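Local coordinates for protein alpha-L-rhamnosidase (Streptomyces avermitilis, PDB 3W5M) that hydrolyses terminal alpha-L-rhamnose from plant flavonoid glycosides and gum arabic, and carries a calcium-dependent module that binds L-rhamnose, at residues N610-N615 / T891-R896; P628-A633 / F914-Y919; L638-D643 / T679-A684. All coordinates share one frame; numbering follows the deposited sequence.

Contact 1. Residues N610-N615 / T891-R896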
loop_
_atom_site.group_PDB
_atom_site.type_symbol
_atom_site.label_atom_id
_atom_site.label_comp_id
_atom_site.label_asym_id
_atom_site.label_seq_id
_atom_site.Cartn_x
_atom_site.Cartn_y
_atom_site.Cartn_z
ATOM N N ASN A 610 -25.020 2.433 -4.780
ATOM C CA ASN A 610 -24.567 1.733 -3.592
ATOM C C ASN A 610 -23.387 0.816 -3.923
ATOM O O ASN A 610 -22.440 0.705 -3.126
ATOM C CB ASN A 610 -25.718 0.990 -2.935
ATOM C CG ASN A 610 -26.865 1.928 -2.546
ATOM O OD1 ASN A 610 -26.681 3.143 -2.402
ATOM N ND2 ASN A 610 -28.043 1.369 -2.383
ATOM N N LYS A 611 -23.445 0.186 -5.102
ATOM C CA LYS A 611 -22.326 -0.628 -5.610
ATOM C C LYS A 611 -21.093 0.209 -5.930
ATOM O O LYS A 611 -19.954 -0.175 -5.603
ATOM C CB LYS A 611 -22.749 -1.449 -6.838
ATOM C CG LYS A 611 -21.699 -2.453 -7.297
ATOM C CD LYS A 611 -21.292 -3.366 -6.149
ATOM C CE LYS A 611 -20.539 -4.577 -6.659
ATOM N NZ LYS A 611 -20.191 -5.474 -5.509
ATOM N N LEU A 612 -21.307 1.364 -6.559
ATOM C CA LEU A 612 -20.226 2.257 -6.843
ATOM C C LEU A 612 -19.447 2.664 -5.557
ATOM O O LEU A 612 -18.193 2.589 -5.515
ATOM C CB LEU A 612 -20.742 3.503 -7.600
ATOM C CG LEU A 612 -19.673 4.508 -7.991
ATOM C CD1 LEU A 612 -18.569 3.877 -8.827
ATOM C CD2 LEU A 612 -20.331 5.672 -8.746
ATOM N N HIS A 613 -20.191 3.059 -4.529
ATOM C CA HIS A 613 -19.638 3.379 -3.218
ATOM C C HIS A 613 -18.868 2.181 -2.618
ATOM O O HIS A 613 -17.727 2.344 -2.182
ATOM C CB HIS A 613 -20.737 3.813 -2.277
ATOM C CG HIS A 613 -20.307 3.907 -0.855
ATOM N ND1 HIS A 613 -19.436 4.877 -0.399
ATOM C CD2 HIS A 613 -20.633 3.152 0.219
ATOM C CE1 HIS A 613 -19.251 4.712 0.896
ATOM N NE2 HIS A 613 -19.964 3.673 1.296
ATOM N N SER A 614 -19.472 0.992 -2.628
ATOM C CA SER A 614 -18.766 -0.218 -2.175
ATOM C C SER A 614 -17.430 -0.391 -2.924
ATOM O O SER A 614 -16.381 -0.616 -2.298
ATOM C CB SER A 614 -19.633 -1.460 -2.374
ATOM O OG SER A 614 -18.971 -2.592 -1.808
ATOM N N ASN A 615 -17.456 -0.239 -4.244
ATOM C CA ASN A 615 -16.265 -0.403 -5.087
ATOM C C ASN A 615 -15.170 0.610 -4.758
ATOM O O ASN A 615 -13.979 0.274 -4.722
ATOM C CB ASN A 615 -16.623 -0.363 -6.573
ATOM C CG ASN A 615 -17.460 -1.561 -7.021
ATOM O OD1 ASN A 615 -17.873 -2.405 -6.212
ATOM N ND2 ASN A 615 -17.715 -1.640 -8.316
ATOM N N THR A 891 -15.918 -5.075 -8.816
ATOM C CA THR A 891 -16.099 -4.883 -7.385
ATOM C C THR A 891 -15.052 -3.887 -6.845
ATOM O O THR A 891 -14.955 -3.690 -5.642
ATOM C CB THR A 891 -15.998 -6.218 -6.614
ATOM O OG1 THR A 891 -14.790 -6.866 -7.009
ATOM C CG2 THR A 891 -17.226 -7.160 -6.930
ATOM N N THR A 892 -14.247 -3.329 -7.742
ATOM C CA THR A 892 -13.251 -2.304 -7.443
ATOM C C THR A 892 -13.256 -1.378 -8.644
ATOM O O THR A 892 -14.022 -1.614 -9.585
ATOM C CB THR A 892 -11.832 -2.870 -7.265
ATOM O OG1 THR A 892 -11.480 -3.713 -8.382
ATOM C CG2 THR A 892 -11.705 -3.647 -5.964
ATOM N N MET A 893 -12.435 -0.327 -8.615
ATOM C CA MET A 893 -12.318 0.577 -9.757
ATOM C C MET A 893 -11.188 0.097 -10.628
ATOM O O MET A 893 -10.115 -0.288 -10.129
ATOM C CB MET A 893 -12.068 2.036 -9.337
ATOM C CG MET A 893 -12.994 2.516 -8.230
ATOM S SD MET A 893 -14.743 2.272 -8.514
ATOM C CE MET A 893 -14.885 3.506 -9.816
ATOM N N TRP A 894 -11.407 0.119 -11.941
ATOM C CA TRP A 894 -10.352 -0.309 -12.876
ATOM C C TRP A 894 -9.396 0.801 -13.278
ATOM O O TRP A 894 -9.771 1.992 -13.264
ATOM C CB TRP A 894 -10.980 -0.880 -14.160
ATOM C CG TRP A 894 -11.926 -1.999 -13.973
ATOM C CD1 TRP A 894 -12.057 -2.824 -12.885
ATOM C CD2 TRP A 894 -12.850 -2.475 -14.959
ATOM N NE1 TRP A 894 -13.039 -3.773 -13.136
ATOM C CE2 TRP A 894 -13.527 -3.580 -14.404
ATOM C CE3 TRP A 894 -13.170 -2.061 -16.261
ATOM C CZ2 TRP A 894 -14.537 -4.276 -15.107
ATOM C CZ3 TRP A 894 -14.163 -2.763 -16.969
ATOM C CH2 TRP A 894 -14.821 -3.860 -16.389
ATOM N N GLU A 895 -8.185 0.420 -13.680
ATOM C CA GLU A 895 -7.212 1.362 -14.187
ATOM C C GLU A 895 -7.721 2.123 -15.427
ATOM O O GLU A 895 -7.379 3.296 -15.590
ATOM C CB GLU A 895 -5.910 0.666 -14.555
ATOM C CG GLU A 895 -4.738 1.595 -14.868
ATOM C CD GLU A 895 -3.416 0.848 -15.025
ATOM O OE1 GLU A 895 -3.456 -0.392 -15.242
ATOM O OE2 GLU A 895 -2.335 1.498 -14.945
ATOM N N ARG A 896 -8.485 1.439 -16.292
ATOM C CA ARG A 896 -8.924 2.016 -17.593
ATOM C C ARG A 896 -10.434 2.019 -17.670
ATOM O O ARG A 896 -11.085 1.130 -17.134
ATOM C CB ARG A 896 -8.399 1.169 -18.762
ATOM C CG ARG A 896 -6.894 1.174 -18.953
ATOM C CD ARG A 896 -6.500 0.069 -19.934
ATOM N NE ARG A 896 -5.066 -0.058 -20.153
ATOM C CZ ARG A 896 -4.379 0.615 -21.074
ATOM N NH1 ARG A 896 -4.987 1.489 -21.867
ATOM N NH2 ARG A 896 -3.073 0.436 -21.192
HETATM O O HOH W 1 -16.494 -0.184 -10.390
#
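Asn615 ND2 donates to a water 2.8 Å away, and the same water donates to Thr892 O at 3.0 Å. This water ties helix 607-622 to the loop that carries 891-896. The rest of the Asn615 amide lies face-on over the Thr891-Thr892 peptide, the two planes about 22° apart. Asn615 OD1 sits 3.2 Å from Thr891 C. It is also near Thr891 O, but both are acceptors. Thr891 O instead takes a hydrogen bond from Gln505 NE2 and a CA-H...O contact from Asn615 CA at 3.6 Å. With chi1 at -67°, Asn615 CG stands opposite its own carbonyl carbon, which places the amide flat against the loop.

Below the amide the contact is apolar. The Met893 chain bends at both chi2 and chi3 and curls back to the helix. Its SD lies 3.8 Å from Asn615 CB, and its CE meets Leu612 CD1 at 3.8 Å. The Met893 and Leu612 side chains cross at about a right angle. At the other edge Lys611 NZ runs past Thr891 CG2 at 3.7 Å. Thr891 OG1 is bonded to Asn506 N, outside the pair. Ile886 of helix 883-887 packs on Lys611, Leu612 and Asn615.

The loop goes on to Glu895, the probable proton acceptor, held by Arg634 and Ser913. The direct contacts are thus dipolar and apolar, and water carries the hydrogen bonding between the segments. The chemistry implies a largely buried seam, with the Lys611 amine at its rim, that sets the loop against the helix shortly before the probable catalytic carboxylate.

Contact 2. Residues P628-A633 / F914-Y919. With TRS (2-amino-2-hydroxymethyl-propane-1,3-diol), chain D.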
loop_
_atom_site.group_PDB
_atom_site.type_symbol
_atom_site.label_atom_id
_atom_site.label_comp_id
_atom_site.label_asym_id
_atom_site.label_seq_id
_atom_site.Cartn_x
_atom_site.Cartn_y
_atom_site.Cartn_z
ATOM N N PRO A 628 0.231 4.476 -0.118
ATOM C CA PRO A 628 -0.916 4.533 -1.023
ATOM C C PRO A 628 -0.470 4.082 -2.447
ATOM O O PRO A 628 0.289 4.784 -3.126
ATOM C CB PRO A 628 -1.331 6.004 -0.969
ATOM C CG PRO A 628 -0.055 6.748 -0.674
ATOM C CD PRO A 628 0.787 5.813 0.169
ATOM N N THR A 629 -0.885 2.880 -2.856
ATOM C CA THR A 629 -0.341 2.298 -4.079
ATOM C C THR A 629 -1.251 2.533 -5.269
ATOM O O THR A 629 -2.447 2.780 -5.096
ATOM C CB THR A 629 -0.034 0.791 -3.958
ATOM O OG1 THR A 629 -1.181 0.099 -3.457
ATOM C CG2 THR A 629 1.149 0.565 -3.063
ATOM N N ASP A 630 -0.659 2.466 -6.464
ATOM C CA ASP A 630 -1.448 2.491 -7.702
ATOM C C ASP A 630 -2.258 1.209 -7.892
ATOM O O ASP A 630 -3.435 1.284 -8.187
ATOM C CB ASP A 630 -0.567 2.754 -8.928
ATOM C CG ASP A 630 0.540 1.684 -9.143
ATOM O OD1 ASP A 630 1.094 1.102 -8.172
ATOM O OD2 ASP A 630 0.902 1.468 -10.315
ATOM N N THR A 631 -1.624 0.050 -7.685
ATOM C CA THR A 631 -2.318 -1.231 -7.811
ATOM C C THR A 631 -1.672 -2.220 -6.877
ATOM O O THR A 631 -0.477 -2.142 -6.638
ATOM C CB THR A 631 -2.297 -1.782 -9.260
ATOM O OG1 THR A 631 -2.569 -3.188 -9.244
ATOM C CG2 THR A 631 -0.937 -1.615 -9.869
ATOM N N PRO A 632 -2.470 -3.127 -6.307
ATOM C CA PRO A 632 -1.928 -4.086 -5.335
ATOM C C PRO A 632 -1.556 -5.441 -5.951
ATOM O O PRO A 632 -1.119 -6.354 -5.220
ATOM C CB PRO A 632 -3.095 -4.261 -4.365
ATOM C CG PRO A 632 -4.308 -4.117 -5.236
ATOM C CD PRO A 632 -3.944 -3.154 -6.350
ATOM N N ALA A 633 -1.715 -5.587 -7.260
ATOM C CA ALA A 633 -1.701 -6.932 -7.858
ATOM C C ALA A 633 -0.521 -7.188 -8.800
ATOM O O ALA A 633 0.169 -8.205 -8.662
ATOM C CB ALA A 633 -3.043 -7.250 -8.525
ATOM N N PHE A 914 -7.145 -4.090 -12.563
ATOM C CA PHE A 914 -8.551 -4.017 -12.194
ATOM C C PHE A 914 -8.793 -3.440 -10.801
ATOM O O PHE A 914 -9.875 -3.610 -10.233
ATOM C CB PHE A 914 -9.227 -5.376 -12.366
ATOM C CG PHE A 914 -9.222 -5.846 -13.787
ATOM C CD1 PHE A 914 -8.122 -6.525 -14.299
ATOM C CD2 PHE A 914 -10.272 -5.520 -14.640
ATOM C CE1 PHE A 914 -8.102 -6.930 -15.632
ATOM C CE2 PHE A 914 -10.262 -5.917 -15.973
ATOM C CZ PHE A 914 -9.172 -6.613 -16.468
ATOM N N ASN A 915 -7.791 -2.736 -10.270
ATOM C CA ASN A 915 -7.866 -2.190 -8.915
ATOM C C ASN A 915 -6.934 -0.965 -8.741
ATOM O O ASN A 915 -5.935 -1.029 -8.033
ATOM C CB ASN A 915 -7.523 -3.312 -7.891
ATOM C CG ASN A 915 -8.041 -3.027 -6.487
ATOM O OD1 ASN A 915 -8.575 -1.956 -6.191
ATOM N ND2 ASN A 915 -7.902 -4.020 -5.601
ATOM N N HIS A 916 -7.244 0.129 -9.440
ATOM C CA HIS A 916 -6.633 1.452 -9.237
ATOM C C HIS A 916 -7.714 2.357 -8.660
ATOM O O HIS A 916 -8.827 2.380 -9.188
ATOM C CB HIS A 916 -6.254 2.075 -10.576
ATOM C CG HIS A 916 -4.853 1.801 -11.024
ATOM N ND1 HIS A 916 -4.424 0.539 -11.389
ATOM C CD2 HIS A 916 -3.810 2.635 -11.251
ATOM C CE1 HIS A 916 -3.166 0.599 -11.783
ATOM N NE2 HIS A 916 -2.767 1.858 -11.711
ATOM N N TYR A 917 -7.426 3.121 -7.604
ATOM C CA TYR A 917 -8.488 3.935 -7.035
ATOM C C TYR A 917 -8.819 5.237 -7.800
ATOM O O TYR A 917 -9.828 5.868 -7.492
ATOM C CB TYR A 917 -8.281 4.251 -5.533
ATOM C CG TYR A 917 -6.907 4.707 -5.108
ATOM C CD1 TYR A 917 -6.260 5.796 -5.715
ATOM C CD2 TYR A 917 -6.273 4.078 -4.059
ATOM C CE1 TYR A 917 -4.996 6.204 -5.303
ATOM C CE2 TYR A 917 -5.025 4.476 -3.632
ATOM C CZ TYR A 917 -4.389 5.537 -4.247
ATOM O OH TYR A 917 -3.148 5.900 -3.802
ATOM N N ALA A 918 -8.008 5.604 -8.792
ATOM C CA ALA A 918 -8.098 6.951 -9.411
ATOM C C ALA A 918 -9.519 7.349 -9.838
ATOM O O ALA A 918 -9.995 8.451 -9.501
ATOM C CB ALA A 918 -7.127 7.086 -10.582
ATOM N N TYR A 919 -10.206 6.470 -10.577
ATOM C CA TYR A 919 -11.576 6.784 -11.015
ATOM C C TYR A 919 -12.638 6.686 -9.919
ATOM O O TYR A 919 -13.784 7.081 -10.130
ATOM C CB TYR A 919 -11.964 5.971 -12.272
ATOM C CG TYR A 919 -11.115 6.341 -13.483
ATOM C CD1 TYR A 919 -10.838 7.680 -13.780
ATOM C CD2 TYR A 919 -10.593 5.362 -14.333
ATOM C CE1 TYR A 919 -10.058 8.033 -14.869
ATOM C CE2 TYR A 919 -9.817 5.707 -15.426
ATOM C CZ TYR A 919 -9.557 7.046 -15.691
ATOM O OH TYR A 919 -8.793 7.389 -16.775
HETATM C C TRS D . 0.151 4.958 -13.464
HETATM C C1 TRS D . -0.240 4.184 -12.189
HETATM C C2 TRS D . -0.444 6.375 -13.440
HETATM C C3 TRS D . -0.260 4.200 -14.725
HETATM N N TRS D . 1.625 5.073 -13.480
HETATM O O1 TRS D . 0.090 2.780 -12.305
HETATM O O2 TRS D . 0.052 7.104 -12.295
HETATM O O3 TRS D . -1.672 3.991 -14.758
HETATM O O HOH W 2 -0.840 6.201 -5.319
HETATM O O HOH W 3 -4.716 3.224 -6.941
#
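His916 CG lies roughly opposite the carbonyl carbon (chi1 -92°), some way from a staggered position, and Asp630 has CG between its backbone N and carbonyl carbon (chi1 60°); these torsions bring both side chains to one hydroxyl of the bound Tris molecule. His916 NE2 donates to TRS O1 at 3.1 Å in an almost straight bond (175°). TRS O1 donates to Asp630 OD2 at 2.5 Å. The hydroxyl lies at the edge of the imidazole. Asp630 O sits over the centre of one ring face, 3.2 Å above the plane. His916 ND1 is bonded to Ser913 OG, which fixes the ring's rotation.

Two waters bridge the segments beside the ring. One water donates to Asp630 O and Thr629 O, accepts from Tyr917 N at 2.8 Å, and rests over the Tyr917 ring face. Another joins Pro628 O to Tyr917 OH. At the far end Pro632 CG packs on Asn915 ND2 at 3.6 Å.

Both Asp630 and His916 bind L-rhamnose in this enzyme, so Tris probably mimics sugar hydroxyls. The contact joins two loops, one between helices 607-622 and 641-654, the other between 883-887 and 923-929. Helix 658-671 packs on Pro628, and strand 506-508 on Pro632 and Asn915.

Contact 3. Residues L638-D643 / T679-A684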
loop_
_atom_site.group_PDB
_atom_site.type_symbol
_atom_site.label_atom_id
_atom_site.label_comp_id
_atom_site.label_asym_id
_atom_site.label_seq_id
_atom_site.Cartn_x
_atom_site.Cartn_y
_atom_site.Cartn_z
ATOM N N LEU A 638 3.549 0.784 -6.296
ATOM C CA LEU A 638 4.404 1.897 -5.919
ATOM C C LEU A 638 3.562 3.064 -5.435
ATOM O O LEU A 638 2.363 3.132 -5.739
ATOM C CB LEU A 638 5.248 2.315 -7.126
ATOM C CG LEU A 638 6.076 1.172 -7.739
ATOM C CD1 LEU A 638 6.840 1.740 -8.927
ATOM C CD2 LEU A 638 7.085 0.608 -6.742
ATOM N N GLY A 639 4.188 3.963 -4.663
ATOM C CA GLY A 639 3.488 5.106 -4.062
ATOM C C GLY A 639 3.342 6.226 -5.082
ATOM O O GLY A 639 4.015 7.254 -4.992
ATOM N N TRP A 640 2.482 6.004 -6.067
ATOM C CA TRP A 640 2.338 6.934 -7.203
ATOM C C TRP A 640 1.673 8.231 -6.771
ATOM O O TRP A 640 0.595 8.224 -6.202
ATOM C CB TRP A 640 1.545 6.274 -8.337
ATOM C CG TRP A 640 2.418 5.454 -9.266
ATOM C CD1 TRP A 640 2.617 4.103 -9.203
ATOM C CD2 TRP A 640 3.218 5.925 -10.372
ATOM N NE1 TRP A 640 3.458 3.698 -10.215
ATOM C CE2 TRP A 640 3.861 4.795 -10.930
ATOM C CE3 TRP A 640 3.452 7.190 -10.945
ATOM C CZ2 TRP A 640 4.721 4.879 -12.029
ATOM C CZ3 TRP A 640 4.292 7.274 -12.039
ATOM C CH2 TRP A 640 4.927 6.125 -12.572
ATOM N N THR A 641 2.365 9.338 -7.027
ATOM C CA THR A 641 1.911 10.657 -6.578
ATOM C C THR A 641 0.630 11.112 -7.309
ATOM O O THR A 641 -0.312 11.594 -6.701
ATOM C CB THR A 641 3.068 11.690 -6.756
ATOM O OG1 THR A 641 3.541 11.685 -8.118
ATOM C CG2 THR A 641 4.205 11.327 -5.869
ATOM N N GLY A 642 0.585 10.902 -8.621
ATOM C CA GLY A 642 -0.585 11.257 -9.420
ATOM C C GLY A 642 -1.871 10.643 -8.919
ATOM O O GLY A 642 -2.894 11.332 -8.751
ATOM N N ASP A 643 -1.820 9.341 -8.620
ATOM C CA ASP A 643 -3.005 8.638 -8.210
ATOM C C ASP A 643 -3.546 9.138 -6.878
ATOM O O ASP A 643 -4.748 9.241 -6.694
ATOM C CB ASP A 643 -2.676 7.134 -8.126
ATOM C CG ASP A 643 -2.199 6.577 -9.470
ATOM O OD1 ASP A 643 -1.239 7.144 -10.045
ATOM O OD2 ASP A 643 -2.805 5.595 -9.967
ATOM N N THR A 679 9.016 13.674 -6.702
ATOM C CA THR A 679 9.166 12.493 -7.582
ATOM C C THR A 679 7.825 11.914 -8.056
ATOM O O THR A 679 6.761 12.244 -7.521
ATOM C CB THR A 679 9.983 11.395 -6.852
ATOM O OG1 THR A 679 9.372 11.142 -5.566
ATOM C CG2 THR A 679 11.448 11.843 -6.635
ATOM N N ASP A 680 7.871 11.069 -9.095
ATOM C CA ASP A 680 6.687 10.419 -9.604
ATOM C C ASP A 680 6.174 9.382 -8.591
ATOM O O ASP A 680 4.986 9.147 -8.491
ATOM C CB ASP A 680 6.975 9.719 -10.941
ATOM C CG ASP A 680 7.292 10.707 -12.084
ATOM O OD1 ASP A 680 7.112 11.941 -11.907
ATOM O OD2 ASP A 680 7.730 10.223 -13.161
ATOM N N VAL A 681 7.092 8.751 -7.874
ATOM C CA VAL A 681 6.694 7.797 -6.813
ATOM C C VAL A 681 7.439 8.084 -5.526
ATOM O O VAL A 681 8.590 8.550 -5.541
ATOM C CB VAL A 681 6.915 6.302 -7.195
ATOM C CG1 VAL A 681 6.031 5.909 -8.389
ATOM C CG2 VAL A 681 8.390 5.984 -7.433
ATOM N N ALA A 682 6.805 7.753 -4.393
ATOM C CA ALA A 682 7.452 7.866 -3.096
ATOM C C ALA A 682 6.973 6.701 -2.211
ATOM O O ALA A 682 5.772 6.481 -2.114
ATOM C CB ALA A 682 7.111 9.206 -2.454
ATOM N N PRO A 683 7.906 5.958 -1.583
ATOM C CA PRO A 683 9.382 5.983 -1.684
ATOM C C PRO A 683 9.871 5.869 -3.120
ATOM O O PRO A 683 9.265 5.188 -3.948
ATOM C CB PRO A 683 9.819 4.733 -0.906
ATOM C CG PRO A 683 8.739 4.550 0.097
ATOM C CD PRO A 683 7.458 4.930 -0.610
ATOM N N ALA A 684 10.978 6.543 -3.398
ATOM C CA ALA A 684 11.512 6.595 -4.749
ATOM C C ALA A 684 12.358 5.353 -5.029
ATOM O O ALA A 684 13.360 5.106 -4.365
ATOM C CB ALA A 684 12.308 7.887 -4.956
HETATM O O HOH W 4 6.919 3.675 -4.022
#
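Thr641 directs its CB toward 679-684, where it lies 3.6 Å from Asp680 O. From there OG1 donates to Asp680 O at 2.9 Å, from above the carbonyl plane. The other branch, CG2, reaches Thr679 O at 3.2 Å. Thr641 N also donates to Asp680 O, nearly straight at 177°, and from the same face. One carbonyl oxygen is therefore gripped twice by the first residue of helix 641-654.

Trp640, at the N-cap position, forms a single antiparallel bridge with Val681, a non-hydrogen-bonded pair. Its flanking bonds are the one from Thr641 N and that from Ala682 N to Gly639 O, 2.9 Å. Gly639 centres an inverse gamma turn closed by a weak bond. Its CA comes so close to Ala682 O that a CB there would clash.

Val681 CG1 sits over the indole face, 3.5 Å from the centroid of the five-membered ring and 14° off the normal, a CH-pi contact. Trp640 CZ3 extends to Asp680 CB at 3.8 Å. Trp640 NE1 is bonded to OE2 of Glu636, the residue that is probably the proton donor. With an alanine in place of Trp640, Val681 CG1 would probably lose its aromatic cover and the Glu636 carboxylate a partner that limits its turning. Asp680 OD2 is bonded to Tyr744 OH.

The contact pins the start of helix 641-654 to the loop that runs from helix 658-671 to helix 698-710. Helix 658-671 backs it, with Trp664 and Leu668 on Thr641, and Leu668 also on Ala682.

Overall arrangement
All three contacts lie in the six-hairpin glycosidase domain, the (alpha/alpha)6-barrel, and their centres lie nearly in a row. Centres are about 11 Å apart for contacts 1 and 2, about 12 Å for 2 and 3, and about 22 Å for 1 and 3. Contacts 1 and 2 cross along the chain, and contact 3 is nested within both. Contact 2 touches each of the others: Met893 and Glu895 reach His916 from contact 1, and Leu638, Trp640 and Asp643 meet it from contact 3. Helices 607-622 and 641-654 are consecutive. Residues far apart in sequence thus converge on one rhamnose-binding pocket, with the two presumed catalytic glutamates beside it.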